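Type II restriction enzyme NgoMIV (Neisseria gonorrhoeae, PDB 1FIU) cuts double-stranded DNA as a magnesium-dependent homotetrameric restriction endonuclease, recognising the sequence 5'-GCCGGC-3' and cleaving after its first guanine. Local coordinates at residues I11-L16 against Y242-Y247; G28-A33 against I43-A48; W188-D193 against V218-P223. All coordinates share one frame; numbering follows the deposited sequence.

Contact 1: residues I11-L16 against Y242-Y247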
loop_
_atom_site.group_PDB
_atom_site.type_symbol
_atom_site.label_atom_id
_atom_site.label_comp_id
_atom_site.label_asym_id
_atom_site.label_seq_id
_atom_site.Cartn_x
_atom_site.Cartn_y
_atom_site.Cartn_z
ATOM N N ILE I 11 -38.825 4.958 -4.408
ATOM C CA ILE I 11 -39.181 4.500 -3.079
ATOM C C ILE I 11 -38.085 4.905 -2.093
ATOM O O ILE I 11 -38.362 5.290 -0.962
ATOM C CB ILE I 11 -39.375 2.959 -3.078
ATOM C CG1 ILE I 11 -40.668 2.609 -3.833
ATOM C CG2 ILE I 11 -39.394 2.419 -1.657
ATOM C CD1 ILE I 11 -40.850 1.119 -4.097
ATOM N N PHE I 12 -36.834 4.799 -2.531
ATOM C CA PHE I 12 -35.676 5.171 -1.723
ATOM C C PHE I 12 -35.793 6.671 -1.344
ATOM O O PHE I 12 -35.674 7.046 -0.180
ATOM C CB PHE I 12 -34.423 4.861 -2.566
ATOM C CG PHE I 12 -33.150 5.509 -2.087
ATOM C CD1 PHE I 12 -32.454 5.018 -0.984
ATOM C CD2 PHE I 12 -32.604 6.567 -2.804
ATOM C CE1 PHE I 12 -31.225 5.569 -0.596
ATOM C CE2 PHE I 12 -31.364 7.133 -2.428
ATOM C CZ PHE I 12 -30.686 6.625 -1.324
ATOM N N HIS I 13 -36.055 7.521 -2.338
ATOM C CA HIS I 13 -36.187 8.951 -2.058
ATOM C C HIS I 13 -37.372 9.235 -1.138
ATOM O O HIS I 13 -37.283 10.060 -0.220
ATOM C CB HIS I 13 -36.344 9.726 -3.364
ATOM C CG HIS I 13 -35.081 9.830 -4.154
ATOM N ND1 HIS I 13 -35.069 10.054 -5.515
ATOM C CD2 HIS I 13 -33.786 9.756 -3.769
ATOM C CE1 HIS I 13 -33.816 10.109 -5.935
ATOM N NE2 HIS I 13 -33.019 9.935 -4.895
ATOM N N LYS I 14 -38.479 8.538 -1.374
ATOM C CA LYS I 14 -39.672 8.742 -0.561
ATOM C C LYS I 14 -39.436 8.428 0.911
ATOM O O LYS I 14 -39.971 9.105 1.784
ATOM C CB LYS I 14 -40.834 7.912 -1.111
ATOM C CG LYS I 14 -42.176 8.207 -0.467
ATOM C CD LYS I 14 -43.299 7.477 -1.201
ATOM C CE LYS I 14 -44.668 7.799 -0.601
ATOM N NZ LYS I 14 -44.844 7.224 0.767
ATOM N N LYS I 15 -38.636 7.408 1.210
ATOM C CA LYS I 15 -38.350 7.097 2.599
ATOM C C LYS I 15 -37.552 8.226 3.252
ATOM O O LYS I 15 -37.739 8.548 4.432
ATOM C CB LYS I 15 -37.564 5.785 2.693
ATOM C CG LYS I 15 -38.362 4.573 2.237
ATOM C CD LYS I 15 -37.521 3.295 2.401
ATOM C CE LYS I 15 -38.302 2.053 1.986
ATOM N NZ LYS I 15 -37.424 0.833 2.043
ATOM N N LEU I 16 -36.645 8.821 2.480
ATOM C CA LEU I 16 -35.850 9.916 3.004
ATOM C C LEU I 16 -36.775 11.111 3.264
ATOM O O LEU I 16 -36.583 11.828 4.232
ATOM C CB LEU I 16 -34.743 10.310 2.011
ATOM C CG LEU I 16 -33.619 9.279 1.806
ATOM C CD1 LEU I 16 -32.678 9.776 0.724
ATOM C CD2 LEU I 16 -32.869 9.041 3.111
ATOM N N TYR I 242 -21.237 6.350 -5.113
ATOM C CA TYR I 242 -22.583 6.423 -5.675
ATOM C C TYR I 242 -23.355 7.549 -4.999
ATOM O O TYR I 242 -23.392 7.614 -3.780
ATOM C CB TYR I 242 -23.305 5.089 -5.452
ATOM C CG TYR I 242 -22.605 3.957 -6.177
ATOM C CD1 TYR I 242 -21.427 3.399 -5.668
ATOM C CD2 TYR I 242 -23.099 3.481 -7.395
ATOM C CE1 TYR I 242 -20.742 2.376 -6.371
ATOM C CE2 TYR I 242 -22.425 2.461 -8.102
ATOM C CZ TYR I 242 -21.244 1.919 -7.579
ATOM O OH TYR I 242 -20.583 0.941 -8.294
ATOM N N HIS I 243 -23.949 8.435 -5.806
ATOM C CA HIS I 243 -24.683 9.583 -5.289
ATOM C C HIS I 243 -26.170 9.251 -5.158
ATOM O O HIS I 243 -26.756 8.619 -6.052
ATOM C CB HIS I 243 -24.500 10.796 -6.235
ATOM C CG HIS I 243 -24.925 12.102 -5.624
ATOM N ND1 HIS I 243 -26.178 12.646 -5.813
ATOM C CD2 HIS I 243 -24.284 12.923 -4.758
ATOM C CE1 HIS I 243 -26.293 13.747 -5.083
ATOM N NE2 HIS I 243 -25.157 13.939 -4.433
ATOM N N PHE I 244 -26.777 9.710 -4.065
ATOM C CA PHE I 244 -28.182 9.425 -3.809
ATOM C C PHE I 244 -29.161 10.027 -4.814
ATOM O O PHE I 244 -30.303 9.570 -4.915
ATOM C CB PHE I 244 -28.573 9.851 -2.377
ATOM C CG PHE I 244 -29.149 11.246 -2.271
ATOM C CD1 PHE I 244 -30.431 11.435 -1.758
ATOM C CD2 PHE I 244 -28.397 12.374 -2.641
ATOM C CE1 PHE I 244 -30.957 12.722 -1.599
ATOM C CE2 PHE I 244 -28.926 13.668 -2.482
ATOM C CZ PHE I 244 -30.199 13.832 -1.961
ATOM N N ALA I 245 -28.710 11.021 -5.578
ATOM C CA ALA I 245 -29.593 11.665 -6.557
ATOM C C ALA I 245 -28.743 12.283 -7.653
ATOM O O ALA I 245 -28.744 13.495 -7.878
ATOM C CB ALA I 245 -30.433 12.742 -5.850
ATOM N N LEU I 246 -28.042 11.433 -8.380
ATOM C CA LEU I 246 -27.132 11.926 -9.388
ATOM C C LEU I 246 -27.755 12.728 -10.526
ATOM O O LEU I 246 -27.202 13.758 -10.916
ATOM C CB LEU I 246 -26.324 10.762 -9.981
ATOM C CG LEU I 246 -25.093 11.241 -10.772
ATOM C CD1 LEU I 246 -23.928 11.538 -9.830
ATOM C CD2 LEU I 246 -24.690 10.192 -11.770
ATOM N N TYR I 247 -28.875 12.239 -11.055
ATOM C CA TYR I 247 -29.553 12.899 -12.170
ATOM C C TYR I 247 -29.982 14.307 -11.784
ATOM O O TYR I 247 -29.832 15.248 -12.575
ATOM C CB TYR I 247 -30.777 12.089 -12.592
ATOM C CG TYR I 247 -30.474 10.620 -12.858
ATOM C CD1 TYR I 247 -31.441 9.642 -12.610
ATOM C CD2 TYR I 247 -29.216 10.217 -13.312
ATOM C CE1 TYR I 247 -31.160 8.290 -12.796
ATOM C CE2 TYR I 247 -28.918 8.858 -13.505
ATOM C CZ TYR I 247 -29.898 7.905 -13.237
ATOM O OH TYR I 247 -29.617 6.562 -13.374
#

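Contact 2: residues G28-A33 against I43-A48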
loop_
_atom_site.group_PDB
_atom_site.type_symbol
_atom_site.label_atom_id
_atom_site.label_comp_id
_atom_site.label_asym_id
_atom_site.label_seq_id
_atom_site.Cartn_x
_atom_site.Cartn_y
_atom_site.Cartn_z
ATOM N N GLY I 28 -35.144 28.010 5.316
ATOM C CA GLY I 28 -34.915 27.639 3.935
ATOM C C GLY I 28 -33.734 26.731 3.629
ATOM O O GLY I 28 -33.449 26.472 2.459
ATOM N N VAL I 29 -33.057 26.235 4.661
ATOM C CA VAL I 29 -31.892 25.362 4.452
ATOM C C VAL I 29 -32.292 23.890 4.335
ATOM O O VAL I 29 -32.947 23.351 5.234
ATOM C CB VAL I 29 -30.894 25.451 5.626
ATOM C CG1 VAL I 29 -29.627 24.667 5.273
ATOM C CG2 VAL I 29 -30.549 26.922 5.945
ATOM N N VAL I 30 -31.904 23.247 3.236
ATOM C CA VAL I 30 -32.219 21.830 3.044
ATOM C C VAL I 30 -31.254 21.029 3.922
ATOM O O VAL I 30 -30.087 21.396 4.080
ATOM C CB VAL I 30 -32.141 21.468 1.553
ATOM C CG1 VAL I 30 -32.338 19.962 1.342
ATOM C CG2 VAL I 30 -33.249 22.235 0.830
ATOM N N SER I 31 -31.758 19.946 4.509
ATOM C CA SER I 31 -31.009 19.163 5.483
ATOM C C SER I 31 -29.709 18.471 5.102
ATOM O O SER I 31 -29.022 17.955 5.985
ATOM C CB SER I 31 -31.933 18.149 6.151
ATOM O OG SER I 31 -32.432 17.267 5.181
ATOM N N ASN I 32 -29.367 18.425 3.817
ATOM C CA ASN I 32 -28.071 17.842 3.473
ATOM C C ASN I 32 -27.136 18.962 2.995
ATOM O O ASN I 32 -26.025 18.708 2.525
ATOM C CB ASN I 32 -28.199 16.712 2.424
ATOM C CG ASN I 32 -28.785 17.176 1.128
ATOM O OD1 ASN I 32 -29.574 18.126 1.094
ATOM N ND2 ASN I 32 -28.418 16.507 0.036
ATOM N N ALA I 33 -27.590 20.213 3.136
ATOM C CA ALA I 33 -26.773 21.363 2.738
ATOM C C ALA I 33 -25.911 21.894 3.880
ATOM O O ALA I 33 -26.151 21.615 5.046
ATOM C CB ALA I 33 -27.679 22.508 2.236
ATOM N N ILE I 43 -27.573 24.141 -4.480
ATOM C CA ILE I 43 -27.586 22.828 -5.112
ATOM C C ILE I 43 -28.552 21.917 -4.347
ATOM O O ILE I 43 -29.401 21.269 -4.944
ATOM C CB ILE I 43 -26.164 22.185 -5.147
ATOM C CG1 ILE I 43 -25.256 22.964 -6.111
ATOM C CG2 ILE I 43 -26.259 20.731 -5.626
ATOM C CD1 ILE I 43 -23.800 22.544 -6.006
ATOM N N ALA I 44 -28.435 21.888 -3.027
ATOM C CA ALA I 44 -29.305 21.042 -2.213
ATOM C C ALA I 44 -30.791 21.387 -2.379
ATOM O O ALA I 44 -31.653 20.507 -2.403
ATOM C CB ALA I 44 -28.921 21.152 -0.781
ATOM N N LYS I 45 -31.078 22.677 -2.474
ATOM C CA LYS I 45 -32.449 23.137 -2.652
ATOM C C LYS I 45 -32.990 22.674 -4.000
ATOM O O LYS I 45 -34.136 22.214 -4.095
ATOM C CB LYS I 45 -32.483 24.657 -2.600
ATOM C CG LYS I 45 -33.867 25.230 -2.475
ATOM C CD LYS I 45 -34.191 25.428 -1.016
ATOM C CE LYS I 45 -35.264 26.484 -0.837
ATOM N NZ LYS I 45 -35.405 26.828 0.594
ATOM N N GLY I 46 -32.168 22.825 -5.040
ATOM C CA GLY I 46 -32.580 22.395 -6.364
ATOM C C GLY I 46 -32.864 20.894 -6.386
ATOM O O GLY I 46 -33.856 20.432 -6.967
ATOM N N ILE I 47 -31.992 20.117 -5.752
ATOM C CA ILE I 47 -32.195 18.674 -5.735
ATOM C C ILE I 47 -33.486 18.305 -4.998
ATOM O O ILE I 47 -34.289 17.507 -5.497
ATOM C CB ILE I 47 -30.994 17.954 -5.066
ATOM C CG1 ILE I 47 -29.773 18.026 -5.979
ATOM C CG2 ILE I 47 -31.353 16.500 -4.779
ATOM C CD1 ILE I 47 -28.504 17.406 -5.354
ATOM N N ALA I 48 -33.698 18.908 -3.828
ATOM C CA ALA I 48 -34.898 18.618 -3.047
ATOM C C ALA I 48 -36.147 18.993 -3.851
ATOM O O ALA I 48 -37.165 18.306 -3.784
ATOM C CB ALA I 48 -34.862 19.369 -1.726
HETATM O O HOH W 1 -30.731 17.921 -1.508
#

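Contact 3: residues W188-D193 against V218-P223. With nucleotides of chain B; nucleotides of chain D.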
loop_
_atom_site.group_PDB
_atom_site.type_symbol
_atom_site.label_atom_id
_atom_site.label_comp_id
_atom_site.label_asym_id
_atom_site.label_seq_id
_atom_site.Cartn_x
_atom_site.Cartn_y
_atom_site.Cartn_z
ATOM N N TRP I 188 -24.052 10.674 4.879
ATOM C CA TRP I 188 -25.195 11.548 4.572
ATOM C C TRP I 188 -24.659 12.845 3.962
ATOM O O TRP I 188 -25.168 13.331 2.934
ATOM C CB TRP I 188 -25.989 11.803 5.859
ATOM C CG TRP I 188 -27.097 12.825 5.722
ATOM C CD1 TRP I 188 -27.214 13.990 6.419
ATOM C CD2 TRP I 188 -28.217 12.775 4.823
ATOM N NE1 TRP I 188 -28.337 14.680 6.005
ATOM C CE2 TRP I 188 -28.971 13.960 5.031
ATOM C CE3 TRP I 188 -28.651 11.852 3.863
ATOM C CZ2 TRP I 188 -30.138 14.243 4.304
ATOM C CZ3 TRP I 188 -29.807 12.131 3.139
ATOM C CH2 TRP I 188 -30.539 13.328 3.369
ATOM N N THR I 189 -23.640 13.398 4.610
ATOM C CA THR I 189 -22.939 14.584 4.088
ATOM C C THR I 189 -21.451 14.311 4.260
ATOM O O THR I 189 -21.053 13.382 4.971
ATOM C CB THR I 189 -23.262 15.875 4.865
ATOM O OG1 THR I 189 -22.833 15.738 6.217
ATOM C CG2 THR I 189 -24.771 16.167 4.810
ATOM N N ILE I 190 -20.623 15.164 3.660
ATOM C CA ILE I 190 -19.182 14.998 3.729
ATOM C C ILE I 190 -18.436 16.270 4.174
ATOM O O ILE I 190 -18.895 17.378 3.893
ATOM C CB ILE I 190 -18.632 14.635 2.303
ATOM C CG1 ILE I 190 -19.043 13.207 1.919
ATOM C CG2 ILE I 190 -17.092 14.876 2.243
ATOM C CD1 ILE I 190 -18.712 12.861 0.451
ATOM N N ARG I 191 -17.354 16.086 4.931
ATOM C CA ARG I 191 -16.387 17.150 5.204
ATOM C C ARG I 191 -15.133 16.382 4.747
ATOM O O ARG I 191 -14.996 15.167 5.039
ATOM C CB ARG I 191 -16.273 17.556 6.671
ATOM C CG ARG I 191 -17.468 18.394 7.154
ATOM C CD ARG I 191 -17.648 19.662 6.354
ATOM N NE ARG I 191 -18.753 20.451 6.899
ATOM C CZ ARG I 191 -20.029 20.363 6.529
ATOM N NH1 ARG I 191 -20.429 19.510 5.581
ATOM N NH2 ARG I 191 -20.930 21.139 7.132
ATOM N N SER I 192 -14.224 17.051 4.037
ATOM C CA SER I 192 -13.066 16.355 3.492
ATOM C C SER I 192 -12.150 15.660 4.495
ATOM O O SER I 192 -11.429 14.729 4.119
ATOM C CB SER I 192 -12.256 17.302 2.597
ATOM O OG SER I 192 -11.819 18.411 3.348
ATOM N N ASP I 193 -12.154 16.080 5.756
ATOM C CA ASP I 193 -11.306 15.430 6.735
ATOM C C ASP I 193 -11.886 14.100 7.198
ATOM O O ASP I 193 -11.229 13.033 7.115
ATOM C CB ASP I 193 -11.058 16.339 7.960
ATOM C CG ASP I 193 -12.349 16.764 8.672
ATOM O OD1 ASP I 193 -12.382 16.737 9.925
ATOM O OD2 ASP I 193 -13.317 17.130 7.982
ATOM N N VAL I 218 -18.876 3.580 -1.668
ATOM C CA VAL I 218 -19.369 4.609 -0.759
ATOM C C VAL I 218 -20.636 5.182 -1.371
ATOM O O VAL I 218 -20.684 5.403 -2.574
ATOM C CB VAL I 218 -18.362 5.772 -0.611
ATOM C CG1 VAL I 218 -18.954 6.840 0.288
ATOM C CG2 VAL I 218 -17.039 5.259 -0.046
ATOM N N VAL I 219 -21.668 5.389 -0.552
ATOM C CA VAL I 219 -22.921 6.003 -1.041
ATOM C C VAL I 219 -23.055 7.304 -0.250
ATOM O O VAL I 219 -22.873 7.317 0.958
ATOM C CB VAL I 219 -24.156 5.109 -0.749
ATOM C CG1 VAL I 219 -25.460 5.864 -1.166
ATOM C CG2 VAL I 219 -24.033 3.790 -1.529
ATOM N N THR I 220 -23.383 8.401 -0.927
ATOM C CA THR I 220 -23.464 9.675 -0.226
ATOM C C THR I 220 -24.601 10.569 -0.710
ATOM O O THR I 220 -25.056 10.448 -1.851
ATOM C CB THR I 220 -22.099 10.441 -0.379
ATOM O OG1 THR I 220 -22.084 11.586 0.483
ATOM C CG2 THR I 220 -21.882 10.887 -1.834
ATOM N N ALA I 221 -25.065 11.457 0.176
ATOM C CA ALA I 221 -26.090 12.420 -0.215
ATOM C C ALA I 221 -25.462 13.817 -0.213
ATOM O O ALA I 221 -26.175 14.815 -0.276
ATOM C CB ALA I 221 -27.287 12.369 0.720
ATOM N N GLU I 222 -24.131 13.889 -0.154
ATOM C CA GLU I 222 -23.447 15.198 -0.177
ATOM C C GLU I 222 -23.814 15.936 -1.474
ATOM O O GLU I 222 -23.655 15.401 -2.580
ATOM C CB GLU I 222 -21.926 14.995 -0.072
ATOM C CG GLU I 222 -21.106 16.267 -0.388
ATOM C CD GLU I 222 -21.480 17.434 0.512
ATOM O OE1 GLU I 222 -21.459 18.583 0.016
ATOM O OE2 GLU I 222 -21.781 17.216 1.711
ATOM N N PRO I 223 -24.264 17.202 -1.374
ATOM C CA PRO I 223 -24.630 17.894 -2.616
ATOM C C PRO I 223 -23.512 18.480 -3.480
ATOM O O PRO I 223 -23.677 18.627 -4.698
ATOM C CB PRO I 223 -25.596 18.992 -2.126
ATOM C CG PRO I 223 -25.049 19.331 -0.787
ATOM C CD PRO I 223 -24.722 17.949 -0.189
ATOM O OP3 DC B 1 -7.249 19.202 8.086
ATOM P P DC B 1 -7.023 18.934 9.559
ATOM O OP1 DC B 1 -7.588 17.610 10.047
ATOM O OP2 DC B 1 -5.608 19.169 9.978
ATOM O "O5'" DC B 1 -7.906 20.070 10.316
ATOM C "C5'" DC B 1 -7.315 21.321 10.655
ATOM C "C4'" DC B 1 -8.175 22.034 11.663
ATOM O "O4'" DC B 1 -9.325 22.533 10.929
ATOM C "C3'" DC B 1 -8.752 21.127 12.750
ATOM O "O3'" DC B 1 -7.996 21.187 13.940
ATOM C "C2'" DC B 1 -10.145 21.689 13.000
ATOM C "C1'" DC B 1 -10.497 22.469 11.749
ATOM N N1 DC B 1 -11.519 21.710 11.010
ATOM C C2 DC B 1 -12.882 21.983 11.261
ATOM O O2 DC B 1 -13.171 22.829 12.115
ATOM N N3 DC B 1 -13.831 21.311 10.574
ATOM C C4 DC B 1 -13.478 20.393 9.666
ATOM N N4 DC B 1 -14.463 19.793 8.978
ATOM C C5 DC B 1 -12.111 20.064 9.412
ATOM C C6 DC B 1 -11.164 20.745 10.096
ATOM P P DG D 4 -25.612 22.837 10.913
ATOM O OP1 DG D 4 -26.872 23.462 11.405
ATOM O OP2 DG D 4 -25.323 22.814 9.466
ATOM O "O5'" DG D 4 -24.405 23.548 11.651
ATOM C "C5'" DG D 4 -24.315 23.476 13.067
ATOM C "C4'" DG D 4 -23.089 24.214 13.548
ATOM O "O4'" DG D 4 -21.891 23.486 13.158
ATOM C "C3'" DG D 4 -22.931 25.641 13.011
ATOM O "O3'" DG D 4 -22.519 26.464 14.108
ATOM C "C2'" DG D 4 -21.832 25.506 11.962
ATOM C "C1'" DG D 4 -20.977 24.372 12.518
ATOM N N9 DG D 4 -20.277 23.603 11.494
ATOM C C8 DG D 4 -20.821 23.093 10.337
ATOM N N7 DG D 4 -19.962 22.413 9.626
ATOM C C5 DG D 4 -18.781 22.487 10.350
ATOM C C6 DG D 4 -17.500 21.952 10.069
ATOM O O6 DG D 4 -17.159 21.262 9.105
ATOM N N1 DG D 4 -16.573 22.284 11.055
ATOM C C2 DG D 4 -16.846 23.009 12.176
ATOM N N2 DG D 4 -15.814 23.189 13.034
ATOM N N3 DG D 4 -18.050 23.519 12.450
ATOM C C4 DG D 4 -18.957 23.227 11.499
ATOM P P DC D 2 -22.718 10.269 8.508
ATOM O OP1 DC D 2 -23.720 9.935 7.486
ATOM O OP2 DC D 2 -21.267 10.238 8.168
ATOM O "O5'" DC D 2 -23.007 11.739 9.043
ATOM C "C5'" DC D 2 -24.304 12.063 9.515
ATOM C "C4'" DC D 2 -24.352 13.491 10.011
ATOM O "O4'" DC D 2 -23.490 13.659 11.154
ATOM C "C3'" DC D 2 -23.974 14.575 8.994
ATOM O "O3'" DC D 2 -25.096 15.497 8.976
ATOM C "C2'" DC D 2 -22.619 15.079 9.486
ATOM C "C1'" DC D 2 -22.627 14.782 10.977
ATOM N N1 DC D 2 -21.313 14.422 11.533
ATOM C C2 DC D 2 -20.718 15.255 12.503
ATOM O O2 DC D 2 -21.373 16.256 12.931
ATOM N N3 DC D 2 -19.464 14.960 12.960
ATOM C C4 DC D 2 -18.820 13.859 12.502
ATOM N N4 DC D 2 -17.568 13.608 12.963
ATOM C C5 DC D 2 -19.424 12.974 11.565
ATOM C C6 DC D 2 -20.661 13.289 11.099
#

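Contact 1: residues I11-L16 against Y242-Y247
His-13 reaches from helix 4-18 to the turn after strand 240-243, and its NE2 donates to Phe-244 O over 2.7 Å. The bond is nearly straight, with an N-H...O angle of 168°. The acceptor lies close to the imidazole plane, while the donor is tilted somewhat out of the carbonyl plane. With chi1 at -73°, CG stands beside the backbone N and the ring can reach outward from the helix. Histidine suits the place because it is long enough to carry an N-H to a buried carbonyl and flat enough to pack beside an aromatic ring.

The tight part centres on Phe-244. The His-13 edge is directed at the Phe-244 face in an offset edge-to-face pair, centroids 5.9 Å apart and planes at 79°. Ala-245 CB sits over the centre of that same face, 3.7 Å above it, and the short side chain of alanine suits this place beside the histidine. At the Phe-244 rim, Leu-16 CD1 comes within 3.7 Å of Phe-244 CD1. Phe-12 arrives by its edge: CE2 lies 3.9 Å from Phe-244 CB and also borders the carbonyl that His-13 holds. Phe-76 and Ile-72 of helix 62-81 pack against Phe-12 as well.

The helix side turned away is looser and polar. Exposed Lys-14 pairs with Asp-18, and the partly exposed Lys-15 with Glu-75; neither lysine meets the turn. Ala-245 is the N-cap residue of helix 246-256, and Phe-244 is backbone-bonded to Thr-220. An amphipathic helix thus packs on a strand-to-helix turn at the C-terminal end of strand 240-243, beside the mixed sheet, an arrangement consistent with the PD-(D/E)XK nuclease fold.

Contact 2: residues G28-A33 against I43-A48
With chi1 at 175°, Val-30 sets its two methyls against the helix: CG1 reaches Ala-48 CB at 4.0 Å, and CG2 lies 3.7 Å from Lys-45 CA. Lys-45 leaves the helix with CG opposite its backbone N (chi1 -167°), then bends at chi2 (92°) to run past Val-30 CG2. Its NZ donates to Gly-28 O over 2.7 Å, tying Gly-28, within the loop, to the helix flank. Gly-28 has a positive phi, a conformation to which glycine, lacking a CB, is suited.

Small residues let the type I turn Val-30 to Ala-33 come close. Ala-33 CB touches Ala-44 CB at 3.5 Å, and Asn-32 OD1 sits 3.6 Å from the same methyl. A water donates to both Asn-32 OD1 and Ala-44 O, which also accepts the helical bond from Ala-48 N; Asn-32 ND2 donates to Ala-221 O.

The loop between helices 4-18 and 38-50 therefore folds back on the second helix, whose Ile-43 and Ile-47 pack on helix 246-256, while Asn-32 joins the turn to the loop after strand 215-220.

Contact 3: residues W188-D193 against V218-P223
Glu-222 crosses Ile-190 at about a right angle and ends on its backbone. Its CB lies 3.9 Å from Ile-190 CD1, and CG, opposite the backbone N at chi1 168°, is 4.0 Å from Ile-190 CB. A bend at chi2 then brings CD toward Ile-190 N. At the tip, OE2 accepts from that N over 3.1 Å on its anti side, while OE1 bonds Thr-224 OG1. Glutamate thus supplies methylenes for the isoleucine and an acceptor for a buried N-H.

Nearby, Ala-221 CB touches Trp-188 CE3 at 3.5 Å; its small methyl lets the indole come close, and a weak bond from Ala-221 N to Trp-188 O adds to the join. Thr-220 OG1 closes an ST turn with Glu-222 N and bonds Lys-187 O.

The loop so held faces DNA. Trp-188 N donates almost straight to OP1 of DC2 of chain D at 2.7 Å. Arg-191 NE donates in a bent bond to O6 of DG4 of chain D at 2.8 Å, NH2 to its N7 at 3.0 Å; NH1 donates to Ile-190 O from above the carbonyl plane, and the three bonds together help fix the group's rotation. Asp-193 OD2 accepts from N4 of DC1 of chain B. Matching donors to guanine and an acceptor to cytosine implies major-groove reading of a G-C sequence.

The three contacts form a close cluster, their centres 13 to 14 Å apart. Along the chain, contact 1 joins the N-terminal helix 4-18 to residues late in the sequence, and contact 2 and then contact 3 fall between its two segments. Contacts 1 and 3 share the mixed sheet, where strands 240-243 and 215-220 are parallel neighbours; Tyr-242 N is hydrogen-bonded to Val-218 O, and Phe-244 packs on Ala-221. Contact 2 lies farther from the chain's centre but touches both others, through Ile-47 on Ala-245 and Ile-43 on Pro-223. Helices 4-18 and 38-50 thus pack by the ends of those two strands, next to the DNA-reading loop 188-193 that follows strand 179-187, near the magnesium site.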